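Local coordinates for protein pectate lyase (Paenibacillus sp. 0602, PDB 5GT5) that cleaves polygalacturonate, and probably pectins of varied methylation, by eliminative lysis that is probably endo-acting and calcium-dependent, as a secreted polysaccharide lyase of family 1, at residues S191-D196 / K245-G250. The protein carries 1 engineered substitution. Numbering follows the deposited sequence.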
ATOM      1  N   SER A 191       9.754 -20.622  -4.404  1.00  6.39           N
ATOM      2  CA  SER A 191      11.072 -20.485  -3.770  1.00  5.61           C
ATOM      3  C   SER A 191      11.465 -21.705  -2.968  1.00  4.91           C
ATOM      4  O   SER A 191      10.601 -22.430  -2.468  1.00  7.13           O
ATOM      5  CB  SER A 191      11.151 -19.207  -2.914  1.00  6.27           C
ATOM      6  OG  SER A 191      11.007 -18.054  -3.760  1.00  5.07           O
ATOM      7  N   THR A 192      12.769 -21.914  -2.871  1.00  6.84           N
ATOM      8  CA  THR A 192      13.326 -23.037  -2.114  1.00  5.51           C
ATOM      9  C   THR A 192      14.042 -22.519  -0.882  1.00  5.97           C
ATOM     10  O   THR A 192      14.812 -21.547  -0.971  1.00  7.76           O
ATOM     11  CB  THR A 192      14.329 -23.790  -2.995  1.00  6.13           C
ATOM     12  OG1 THR A 192      13.595 -24.415  -4.068  1.00 10.45           O
ATOM     13  CG2 THR A 192      15.063 -24.854  -2.169  1.00  9.30           C
ATOM     14  N   PHE A 193      13.767 -23.154   0.265  1.00  5.69           N
ATOM     15  CA  PHE A 193      14.424 -22.880   1.528  1.00  6.22           C
ATOM     16  C   PHE A 193      14.984 -24.214   1.963  1.00  7.11           C
ATOM     17  O   PHE A 193      14.218 -25.161   2.125  1.00  7.86           O
ATOM     18  CB  PHE A 193      13.386 -22.329   2.529  1.00  5.71           C
ATOM     19  CG  PHE A 193      12.638 -21.114   2.022  1.00  5.52           C
ATOM     20  CD1 PHE A 193      11.523 -21.255   1.175  1.00  5.18           C
ATOM     21  CD2 PHE A 193      13.061 -19.832   2.379  1.00  6.41           C
ATOM     22  CE1 PHE A 193      10.837 -20.131   0.717  1.00  5.91           C
ATOM     23  CE2 PHE A 193      12.403 -18.704   1.904  1.00  7.05           C
ATOM     24  CZ  PHE A 193      11.309 -18.834   1.063  1.00  6.43           C
ATOM     25  N   LYS A 194      16.307 -24.308   2.088  1.00  6.01           N
ATOM     26  CA  LYS A 194      16.926 -25.611   2.381  1.00  6.55           C
ATOM     27  C   LYS A 194      18.058 -25.467   3.364  1.00  6.28           C
ATOM     28  O   LYS A 194      18.656 -24.404   3.572  1.00  8.43           O
ATOM     29  CB  LYS A 194      17.443 -26.295   1.112  1.00 10.52           C
ATOM     30  CG  LYS A 194      18.478 -25.505   0.365  1.00  8.95           C
ATOM     31  CD  LYS A 194      18.892 -26.230  -0.928  1.00 11.58           C
ATOM     32  CE  LYS A 194      19.855 -25.405  -1.732  1.00 12.27           C
ATOM     33  NZ  LYS A 194      20.272 -26.169  -2.955  1.00 17.00           N
ATOM     34  N   GLY A 195      18.357 -26.589   3.990  1.00  8.39           N
ATOM     35  CA  GLY A 195      19.506 -26.677   4.868  1.00 10.48           C
ATOM     36  C   GLY A 195      20.757 -27.132   4.153  1.00  9.50           C
ATOM     37  O   GLY A 195      20.842 -27.150   2.908  1.00 11.01           O
ATOM     38  N   ASP A 196      21.759 -27.461   4.961  1.00  7.33           N
ATOM     39  CA  ASP A 196      23.049 -27.932   4.481  1.00  6.88           C
ATOM     40  C   ASP A 196      22.972 -29.437   4.195  1.00  7.80           C
ATOM     41  O   ASP A 196      22.359 -30.183   4.952  1.00  9.62           O
ATOM     42  CB  ASP A 196      24.067 -27.662   5.603  1.00  6.56           C
ATOM     43  CG  ASP A 196      25.519 -27.941   5.184  1.00  5.97           C
ATOM     44  OD1 ASP A 196      26.203 -27.003   4.716  1.00  7.63           O
ATOM     45  OD2 ASP A 196      25.986 -29.077   5.395  1.00  7.79           O
ATOM     46  N   LYS A 245      15.376 -21.441  11.828  1.00  7.28           N
ATOM     47  CA  LYS A 245      14.249 -20.483  11.751  1.00  6.72           C
ATOM     48  C   LYS A 245      13.880 -20.147  10.311  1.00  8.54           C
ATOM     49  O   LYS A 245      14.756 -19.836   9.498  1.00 10.13           O
ATOM     50  CB  LYS A 245      14.608 -19.157  12.476  1.00  8.82           C
ATOM     51  CG  LYS A 245      14.782 -19.269  13.982  1.00 12.82           C
ATOM     52  CD  LYS A 245      15.587 -18.099  14.511  1.00 21.03           C
ATOM     53  CE  LYS A 245      15.888 -18.223  15.996  1.00 34.33           C
ATOM     54  NZ  LYS A 245      17.072 -17.388  16.367  1.00 22.75           N
ATOM     55  N   GLY A 246      12.587 -20.170   9.990  1.00  7.86           N
ATOM     56  CA  GLY A 246      12.111 -19.807   8.672  1.00  6.76           C
ATOM     57  C   GLY A 246      11.701 -18.350   8.519  1.00  7.82           C
ATOM     58  O   GLY A 246      12.526 -17.492   8.218  1.00 10.36           O
ATOM     59  N   HIS A 247      10.410 -18.068   8.702  1.00  6.28           N
ATOM     60  CA  HIS A 247       9.827 -16.738   8.547  1.00  6.01           C
ATOM     61  C   HIS A 247       9.267 -16.211   9.878  1.00  5.68           C
ATOM     62  O   HIS A 247       8.328 -16.797  10.429  1.00  5.92           O
ATOM     63  CB  HIS A 247       8.613 -16.800   7.602  1.00  6.37           C
ATOM     64  CG  HIS A 247       8.911 -17.277   6.208  1.00  4.81           C
ATOM     65  ND1 HIS A 247       9.804 -16.654   5.380  1.00  6.05           N
ATOM     66  CD2 HIS A 247       8.341 -18.277   5.483  1.00  7.85           C
ATOM     67  CE1 HIS A 247       9.827 -17.285   4.203  1.00  7.14           C
ATOM     68  NE2 HIS A 247       8.950 -18.268   4.249  1.00  7.39           N
ATOM     69  N   LEU A 248       9.829 -15.140  10.400  1.00  5.22           N
ATOM     70  CA  LEU A 248       9.265 -14.421  11.545  1.00  5.36           C
ATOM     71  C   LEU A 248       8.403 -13.306  11.000  1.00  5.29           C
ATOM     72  O   LEU A 248       8.916 -12.382  10.363  1.00  6.73           O
ATOM     73  CB  LEU A 248      10.383 -13.857  12.423  1.00  5.43           C
ATOM     74  CG  LEU A 248       9.894 -13.156  13.697  1.00  8.52           C
ATOM     75  CD1 LEU A 248       9.141 -14.120  14.635  1.00  7.79           C
ATOM     76  CD2 LEU A 248      11.099 -12.523  14.391  1.00 10.33           C
ATOM     77  N   VAL A 249       7.095 -13.418  11.197  1.00  5.86           N
ATOM     78  CA  VAL A 249       6.148 -12.416  10.689  1.00  5.60           C
ATOM     79  C   VAL A 249       5.514 -11.738  11.907  1.00  5.61           C
ATOM     80  O   VAL A 249       4.545 -12.249  12.486  1.00  7.03           O
ATOM     81  CB  VAL A 249       5.091 -13.052   9.766  1.00  4.31           C
ATOM     82  CG1 VAL A 249       4.215 -11.978   9.145  1.00  7.61           C
ATOM     83  CG2 VAL A 249       5.785 -13.888   8.672  1.00  7.51           C
ATOM     84  N   GLY A 250       6.101 -10.615  12.320  1.00  5.54           N
ATOM     85  CA  GLY A 250       5.734  -9.909  13.539  1.00  6.16           C
ATOM     86  C   GLY A 250       6.724 -10.288  14.598  1.00  7.53           C
ATOM     87  O   GLY A 250       6.683 -11.412  15.148  1.00  8.39           O
TER
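F193 and H247 alone bring these two segments together, through an offset edge-to-face (T-shaped) aromatic pair in which the imidazole supplies the edge and the phenyl the face: the ring planes stand at 81° and the centroids lie 5.1 Å apart. F193 forms backbone hydrogen bonds with V269 and K271, which place it in a parallel strand of the right-handed beta-helix expected of family 1 lyases. With CB already directed at 245-250, a chi1 of -55° sets CG beside the backbone N and carries the ring out to the imidazole. H247 turns its CE1/NE2 edge toward one face of the phenyl, near CE2 and CZ: CE2 of F193 is 3.7 Å from CE1 of H247, and CZ of F193 is 3.8 Å from the same CE1. NE2 of H247 also sits over this face, 4.0 Å from F193 CZ, yet its polar partner is the hydroxyl of Y270. Across the ring, ND1 of H247 bonds to the carbonyl O of V177, so both nitrogens are engaged and the imidazole's rotation is fixed. Both side chains are buried, and I188, of the same strand as F193, packs against each. The second segment borders the probable catalytic cleft: the H247 side chain is about 5 Å from those of D178, a likely calcium ligand, and R276, the probable active-site arginine, while the backbone N of L248 donates to OD1 of D178.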